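Local atomic coordinates of pilin (Streptococcus pyogenes serotype M1, PDB entry 3GLD), a protein that forms the backbone of the streptococcal pilus, its subunits stacking head to tail through intermolecular isopeptide bonds to support host-cell adhesion, aggregation and biofilm formation. Residues E251-D263 and K267-S279. The protein carries 2 engineered substitutions. Numbering follows the deposited sequence.
Sequences EKYTTNVEVSPQD and KNIAGNSTEQETS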
ATOM      1  N   GLU A 251      35.660 -26.670  -1.038  1.00 36.61           N
ATOM      2  CA  GLU A 251      35.963 -26.734   0.392  1.00 36.29           C
ATOM      3  C   GLU A 251      35.287 -27.925   1.099  1.00 35.52           C
ATOM      4  O   GLU A 251      35.314 -28.028   2.335  1.00 35.05           O
ATOM      5  CB  GLU A 251      35.686 -25.386   1.075  1.00 36.83           C
ATOM      6  CG  GLU A 251      36.726 -24.314   0.709  1.00 39.14           C
ATOM      7  CD  GLU A 251      36.248 -22.895   1.003  1.00 42.85           C
ATOM      8  OE1 GLU A 251      36.104 -22.553   2.193  1.00 42.50           O
ATOM      9  OE2 GLU A 251      36.036 -22.111   0.039  1.00 44.81           O
ATOM     10  N   LYS A 252      34.719 -28.835   0.302  1.00 34.39           N
ATOM     11  CA  LYS A 252      34.127 -30.093   0.795  1.00 34.00           C
ATOM     12  C   LYS A 252      32.790 -29.887   1.536  1.00 33.37           C
ATOM     13  O   LYS A 252      32.410 -30.684   2.405  1.00 32.73           O
ATOM     14  CB  LYS A 252      35.112 -30.896   1.670  1.00 34.37           C
ATOM     15  CG  LYS A 252      36.555 -31.041   1.104  1.00 36.08           C
ATOM     16  CD  LYS A 252      36.658 -32.113   0.012  1.00 39.32           C
ATOM     17  CE  LYS A 252      38.048 -32.149  -0.650  1.00 39.68           C
ATOM     18  NZ  LYS A 252      38.283 -30.979  -1.557  1.00 40.73           N
ATOM     19  N   TYR A 253      32.089 -28.811   1.189  1.00 32.38           N
ATOM     20  CA  TYR A 253      30.708 -28.612   1.646  1.00 31.98           C
ATOM     21  C   TYR A 253      29.703 -28.978   0.575  1.00 32.13           C
ATOM     22  O   TYR A 253      29.905 -28.686  -0.603  1.00 32.01           O
ATOM     23  CB  TYR A 253      30.474 -27.163   2.072  1.00 31.37           C
ATOM     24  CG  TYR A 253      31.084 -26.833   3.402  1.00 29.25           C
ATOM     25  CD1 TYR A 253      30.373 -27.029   4.582  1.00 28.40           C
ATOM     26  CD2 TYR A 253      32.374 -26.337   3.486  1.00 27.89           C
ATOM     27  CE1 TYR A 253      30.944 -26.736   5.820  1.00 28.19           C
ATOM     28  CE2 TYR A 253      32.946 -26.041   4.714  1.00 28.29           C
ATOM     29  CZ  TYR A 253      32.228 -26.248   5.871  1.00 27.21           C
ATOM     30  OH  TYR A 253      32.799 -25.945   7.084  1.00 28.73           O
ATOM     31  N   THR A 254      28.610 -29.613   0.985  1.00 32.39           N
ATOM     32  CA  THR A 254      27.446 -29.711   0.113  1.00 32.97           C
ATOM     33  C   THR A 254      26.401 -28.689   0.580  1.00 32.51           C
ATOM     34  O   THR A 254      26.196 -28.486   1.785  1.00 32.59           O
ATOM     35  CB  THR A 254      26.823 -31.093   0.183  1.00 33.07           C
ATOM     36  OG1 THR A 254      26.464 -31.347   1.538  1.00 35.33           O
ATOM     37  CG2 THR A 254      27.814 -32.172  -0.289  1.00 34.27           C
ATOM     38  N   THR A 255      25.744 -28.045  -0.370  1.00 32.33           N
ATOM     39  CA  THR A 255      24.779 -27.006  -0.037  1.00 31.72           C
ATOM     40  C   THR A 255      23.381 -27.352  -0.541  1.00 31.55           C
ATOM     41  O   THR A 255      23.198 -27.733  -1.701  1.00 30.49           O
ATOM     42  CB  THR A 255      25.234 -25.643  -0.558  1.00 32.12           C
ATOM     43  OG1 THR A 255      26.510 -25.339   0.006  1.00 32.56           O
ATOM     44  CG2 THR A 255      24.232 -24.532  -0.157  1.00 31.80           C
ATOM     45  N   ASN A 256      22.411 -27.243   0.364  1.00 31.61           N
ATOM     46  CA  ASN A 256      21.011 -27.427   0.032  1.00 31.96           C
ATOM     47  C   ASN A 256      20.179 -26.253   0.548  1.00 31.31           C
ATOM     48  O   ASN A 256      20.481 -25.678   1.609  1.00 30.48           O
ATOM     49  CB  ASN A 256      20.488 -28.757   0.573  1.00 32.76           C
ATOM     50  CG  ASN A 256      21.095 -29.974  -0.156  1.00 36.10           C
ATOM     51  OD1 ASN A 256      22.216 -30.418   0.156  1.00 38.03           O
ATOM     52  ND2 ASN A 256      20.347 -30.527  -1.111  1.00 36.39           N
ATOM     53  N   VAL A 257      19.150 -25.897  -0.215  1.00 30.59           N
ATOM     54  CA  VAL A 257      18.329 -24.712   0.062  1.00 30.54           C
ATOM     55  C   VAL A 257      16.923 -25.127   0.446  1.00 30.46           C
ATOM     56  O   VAL A 257      16.274 -25.861  -0.284  1.00 31.40           O
ATOM     57  CB  VAL A 257      18.215 -23.783  -1.179  1.00 30.05           C
ATOM     58  CG1 VAL A 257      17.535 -22.473  -0.798  1.00 30.87           C
ATOM     59  CG2 VAL A 257      19.576 -23.476  -1.754  1.00 29.76           C
ATOM     60  N   GLU A 258      16.439 -24.659   1.581  1.00 30.46           N
ATOM     61  CA  GLU A 258      15.032 -24.846   1.891  1.00 30.75           C
ATOM     62  C   GLU A 258      14.274 -23.525   1.717  1.00 29.86           C
ATOM     63  O   GLU A 258      14.662 -22.510   2.294  1.00 30.04           O
ATOM     64  CB  GLU A 258      14.834 -25.378   3.303  1.00 30.29           C
ATOM     65  CG  GLU A 258      13.370 -25.687   3.596  1.00 32.57           C
ATOM     66  CD  GLU A 258      13.123 -25.874   5.075  1.00 34.88           C
ATOM     67  OE1 GLU A 258      13.015 -27.035   5.510  1.00 37.15           O
ATOM     68  OE2 GLU A 258      13.076 -24.864   5.812  1.00 35.60           O
ATOM     69  N   VAL A 259      13.196 -23.558   0.936  1.00 29.10           N
ATOM     70  CA  VAL A 259      12.373 -22.381   0.657  1.00 28.07           C
ATOM     71  C   VAL A 259      11.005 -22.566   1.293  1.00 27.94           C
ATOM     72  O   VAL A 259      10.197 -23.357   0.824  1.00 28.16           O
ATOM     73  CB  VAL A 259      12.211 -22.135  -0.871  1.00 28.70           C
ATOM     74  CG1 VAL A 259      11.369 -20.873  -1.132  1.00 27.42           C
ATOM     75  CG2 VAL A 259      13.578 -22.006  -1.551  1.00 27.53           C
ATOM     76  N   SER A 260      10.743 -21.838   2.365  1.00 27.71           N
ATOM     77  CA  SER A 260       9.591 -22.139   3.197  1.00 27.37           C
ATOM     78  C   SER A 260       8.735 -20.903   3.487  1.00 27.82           C
ATOM     79  O   SER A 260       9.020 -20.185   4.442  1.00 25.89           O
ATOM     80  CB  SER A 260      10.068 -22.773   4.514  1.00 26.71           C
ATOM     81  OG  SER A 260       8.985 -23.009   5.380  1.00 25.51           O
ATOM     82  N   PRO A 261       7.688 -20.654   2.648  1.00 29.56           N
ATOM     83  CA  PRO A 261       6.710 -19.595   2.949  1.00 30.88           C
ATOM     84  C   PRO A 261       5.767 -20.042   4.042  1.00 32.70           C
ATOM     85  O   PRO A 261       5.366 -21.213   4.065  1.00 32.28           O
ATOM     86  CB  PRO A 261       5.942 -19.403   1.625  1.00 31.38           C
ATOM     87  CG  PRO A 261       6.173 -20.627   0.833  1.00 31.40           C
ATOM     88  CD  PRO A 261       7.510 -21.204   1.290  1.00 29.32           C
ATOM     89  N   GLN A 262       5.412 -19.130   4.940  1.00 34.48           N
ATOM     90  CA  GLN A 262       4.659 -19.499   6.154  1.00 37.82           C
ATOM     91  C   GLN A 262       3.451 -20.481   6.022  1.00 39.30           C
ATOM     92  O   GLN A 262       3.376 -21.504   6.745  1.00 40.64           O
ATOM     93  CB  GLN A 262       4.254 -18.244   6.913  1.00 37.66           C
ATOM     94  CG  GLN A 262       3.583 -18.563   8.231  1.00 39.96           C
ATOM     95  CD  GLN A 262       3.266 -17.332   9.029  1.00 40.75           C
ATOM     96  OE1 GLN A 262       3.990 -16.340   8.973  1.00 41.47           O
ATOM     97  NE2 GLN A 262       2.188 -17.391   9.791  1.00 41.12           N
ATOM     98  N   ASP A 263       2.514 -20.196   5.124  1.00 40.49           N
ATOM     99  CA  ASP A 263       1.352 -21.101   4.945  1.00 41.35           C
ATOM    100  C   ASP A 263       1.412 -21.837   3.605  1.00 42.02           C
ATOM    101  O   ASP A 263       0.375 -22.126   2.998  1.00 42.52           O
ATOM    102  CB  ASP A 263       0.021 -20.327   5.002  1.00 41.83           C
ATOM    103  CG  ASP A 263      -0.236 -19.657   6.351  1.00 43.07           C
ATOM    104  OD1 ASP A 263      -0.310 -20.354   7.384  1.00 44.18           O
ATOM    105  OD2 ASP A 263      -0.390 -18.418   6.371  1.00 46.30           O
ATOM    106  N   LYS A 267       9.772 -25.923  -0.166  1.00 43.21           N
ATOM    107  CA  LYS A 267      10.474 -26.348  -1.355  1.00 43.14           C
ATOM    108  C   LYS A 267      11.923 -26.682  -0.987  1.00 43.05           C
ATOM    109  O   LYS A 267      12.568 -25.928  -0.254  1.00 42.22           O
ATOM    110  CB  LYS A 267      10.443 -25.195  -2.347  1.00 43.24           C
ATOM    111  CG  LYS A 267      10.469 -25.584  -3.796  1.00 44.38           C
ATOM    112  CD  LYS A 267       9.635 -24.598  -4.602  1.00 47.39           C
ATOM    113  CE  LYS A 267      10.222 -23.182  -4.585  1.00 47.30           C
ATOM    114  NZ  LYS A 267       9.283 -22.212  -5.204  1.00 47.20           N
ATOM    115  N   ASN A 268      12.421 -27.810  -1.483  1.00 43.12           N
ATOM    116  CA  ASN A 268      13.810 -28.195  -1.258  1.00 43.74           C
ATOM    117  C   ASN A 268      14.610 -28.179  -2.543  1.00 44.17           C
ATOM    118  O   ASN A 268      14.152 -28.666  -3.576  1.00 44.44           O
ATOM    119  CB  ASN A 268      13.902 -29.554  -0.569  1.00 43.63           C
ATOM    120  CG  ASN A 268      13.810 -29.440   0.940  1.00 43.59           C
ATOM    121  OD1 ASN A 268      14.719 -28.921   1.594  1.00 44.40           O
ATOM    122  ND2 ASN A 268      12.719 -29.926   1.500  1.00 43.30           N
ATOM    123  N   ILE A 269      15.805 -27.601  -2.477  1.00 44.48           N
ATOM    124  CA  ILE A 269      16.627 -27.407  -3.664  1.00 44.86           C
ATOM    125  C   ILE A 269      18.072 -27.798  -3.393  1.00 44.87           C
ATOM    126  O   ILE A 269      18.763 -27.165  -2.579  1.00 44.85           O
ATOM    127  CB  ILE A 269      16.554 -25.935  -4.179  1.00 44.94           C
ATOM    128  CG1 ILE A 269      15.170 -25.643  -4.776  1.00 46.38           C
ATOM    129  CG2 ILE A 269      17.655 -25.648  -5.208  1.00 45.64           C
ATOM    130  CD1 ILE A 269      14.974 -24.198  -5.241  1.00 48.06           C
ATOM    131  N   ALA A 270      18.519 -28.850  -4.069  1.00 44.68           N
ATOM    132  CA  ALA A 270      19.921 -29.184  -4.095  1.00 44.30           C
ATOM    133  C   ALA A 270      20.632 -28.036  -4.820  1.00 44.12           C
ATOM    134  O   ALA A 270      20.163 -27.570  -5.865  1.00 44.86           O
ATOM    135  CB  ALA A 270      20.132 -30.510  -4.815  1.00 44.56           C
ATOM    136  N   GLY A 271      21.725 -27.540  -4.249  1.00 43.13           N
ATOM    137  CA  GLY A 271      22.488 -26.474  -4.900  1.00 41.82           C
ATOM    138  C   GLY A 271      22.565 -25.208  -4.069  1.00 40.74           C
ATOM    139  O   GLY A 271      22.180 -25.199  -2.892  1.00 40.70           O
ATOM    140  N   ASN A 272      23.056 -24.135  -4.679  1.00 39.23           N
ATOM    141  CA  ASN A 272      23.384 -22.946  -3.909  1.00 38.64           C
ATOM    142  C   ASN A 272      22.543 -21.702  -4.195  1.00 37.24           C
ATOM    143  O   ASN A 272      22.896 -20.613  -3.755  1.00 36.60           O
ATOM    144  CB  ASN A 272      24.880 -22.624  -4.005  1.00 38.66           C
ATOM    145  CG  ASN A 272      25.373 -22.502  -5.441  1.00 40.67           C
ATOM    146  OD1 ASN A 272      26.506 -22.896  -5.746  1.00 43.70           O
ATOM    147  ND2 ASN A 272      24.535 -21.965  -6.331  1.00 41.24           N
ATOM    148  N   SER A 273      21.441 -21.879  -4.920  1.00 36.53           N
ATOM    149  CA  SER A 273      20.577 -20.765  -5.312  1.00 35.73           C
ATOM    150  C   SER A 273      19.083 -21.055  -5.197  1.00 34.87           C
ATOM    151  O   SER A 273      18.623 -22.160  -5.468  1.00 33.44           O
ATOM    152  CB  SER A 273      20.897 -20.329  -6.747  1.00 36.23           C
ATOM    153  OG  SER A 273      20.107 -19.211  -7.122  1.00 36.99           O
ATOM    154  N   THR A 274      18.325 -20.039  -4.794  1.00 34.47           N
ATOM    155  CA  THR A 274      16.880 -20.076  -4.989  1.00 34.23           C
ATOM    156  C   THR A 274      16.624 -19.922  -6.484  1.00 34.89           C
ATOM    157  O   THR A 274      17.478 -19.450  -7.230  1.00 34.55           O
ATOM    158  CB  THR A 274      16.134 -18.949  -4.200  1.00 33.98           C
ATOM    159  OG1 THR A 274      16.551 -17.647  -4.665  1.00 32.06           O
ATOM    160  CG2 THR A 274      16.406 -19.080  -2.708  1.00 32.06           C
ATOM    161  N   GLU A 275      15.451 -20.338  -6.930  1.00 35.99           N
ATOM    162  CA  GLU A 275      14.968 -19.860  -8.216  1.00 36.87           C
ATOM    163  C   GLU A 275      14.493 -18.413  -8.003  1.00 36.50           C
ATOM    164  O   GLU A 275      14.550 -17.888  -6.887  1.00 35.68           O
ATOM    165  CB  GLU A 275      13.812 -20.728  -8.703  1.00 37.57           C
ATOM    166  CG  GLU A 275      14.151 -22.188  -8.953  1.00 41.09           C
ATOM    167  CD  GLU A 275      12.896 -23.046  -9.049  1.00 46.29           C
ATOM    168  OE1 GLU A 275      11.858 -22.664  -8.447  1.00 47.99           O
ATOM    169  OE2 GLU A 275      12.947 -24.097  -9.726  1.00 48.21           O
ATOM    170  N   GLN A 276      14.036 -17.757  -9.064  1.00 36.38           N
ATOM    171  CA  GLN A 276      13.418 -16.451  -8.896  1.00 36.38           C
ATOM    172  C   GLN A 276      12.108 -16.607  -8.120  1.00 35.23           C
ATOM    173  O   GLN A 276      11.182 -17.266  -8.569  1.00 35.64           O
ATOM    174  CB  GLN A 276      13.197 -15.763 -10.250  1.00 36.91           C
ATOM    175  CG  GLN A 276      12.710 -14.319 -10.129  1.00 38.25           C
ATOM    176  CD  GLN A 276      13.314 -13.406 -11.179  1.00 41.08           C
ATOM    177  OE1 GLN A 276      14.531 -13.181 -11.207  1.00 43.44           O
ATOM    178  NE2 GLN A 276      12.470 -12.865 -12.039  1.00 40.61           N
ATOM    179  N   GLU A 277      12.066 -16.041  -6.924  1.00 34.06           N
ATOM    180  CA  GLU A 277      10.869 -16.073  -6.109  1.00 32.92           C
ATOM    181  C   GLU A 277      10.158 -14.745  -6.281  1.00 31.87           C
ATOM    182  O   GLU A 277      10.810 -13.734  -6.555  1.00 31.25           O
ATOM    183  CB  GLU A 277      11.222 -16.238  -4.633  1.00 33.55           C
ATOM    184  CG  GLU A 277      11.592 -17.636  -4.195  1.00 35.19           C
ATOM    185  CD  GLU A 277      10.519 -18.660  -4.481  1.00 36.73           C
ATOM    186  OE1 GLU A 277       9.332 -18.410  -4.187  1.00 40.62           O
ATOM    187  OE2 GLU A 277      10.867 -19.736  -4.993  1.00 41.42           O
ATOM    188  N   THR A 278       8.835 -14.762  -6.106  1.00 30.30           N
ATOM    189  CA  THR A 278       8.004 -13.553  -6.060  1.00 28.95           C
ATOM    190  C   THR A 278       7.386 -13.425  -4.679  1.00 28.14           C
ATOM    191  O   THR A 278       6.737 -14.348  -4.195  1.00 27.56           O
ATOM    192  CB  THR A 278       6.903 -13.595  -7.126  1.00 28.62           C
ATOM    193  OG1 THR A 278       7.518 -13.600  -8.415  1.00 27.97           O
ATOM    194  CG2 THR A 278       5.982 -12.385  -7.023  1.00 29.39           C
ATOM    195  N   SER A 279       7.607 -12.286  -4.034  1.00 27.38           N
ATOM    196  CA  SER A 279       7.155 -12.123  -2.657  1.00 27.81           C
ATOM    197  C   SER A 279       5.630 -12.042  -2.589  1.00 27.79           C
ATOM    198  O   SER A 279       4.994 -11.433  -3.456  1.00 27.72           O
ATOM    199  CB  SER A 279       7.790 -10.904  -2.010  1.00 27.68           C
ATOM    200  OG  SER A 279       7.343  -9.719  -2.612  1.00 29.11           O
TER
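T255 meets the loop that follows strand 267-270 in an antiparallel beta hairpin, formed by that strand and strand 254-261, at the edge of a sheet in the C-terminal domain of the two-domain pilin. T255 O accepts a hydrogen bond from G271 N (2.9 Å), while T255 CG2, anti to the backbone N, lies 3.5 Å from G271 O. T255 OG1, beside the backbone N (chi1 -58°), hydrogen-bonds N290 OD1, of this domain's Lys-Asn isopeptide pair, and the side chain lies close to that of E245, which autocatalyses that cross-link. On the face carrying N256, E258, N268 and A270, N256 swings its amide across A270, ND2 coming 3.3 Å from A270 CA. V257 and I269 form a hydrogen-bonded pair, with V257 N 2.7 Å from I269 O. Residues 271-277 fold back over the face carrying V257, V259 and I269: V257 CG1 meets T274 CG2 at 4.1 Å, the side chains crossing nearly at right angles, with I286 and F288 also packed against V257. E258 and N268 run side by side. V259 N-H points almost straight at K267 O (177°). E277 approaches V259 from the opposite direction, OE2 4.1 Å from V259 CG1, and K267 NZ donates to the syn lone pair of E277 OE2 in a 2.9 Å salt bridge.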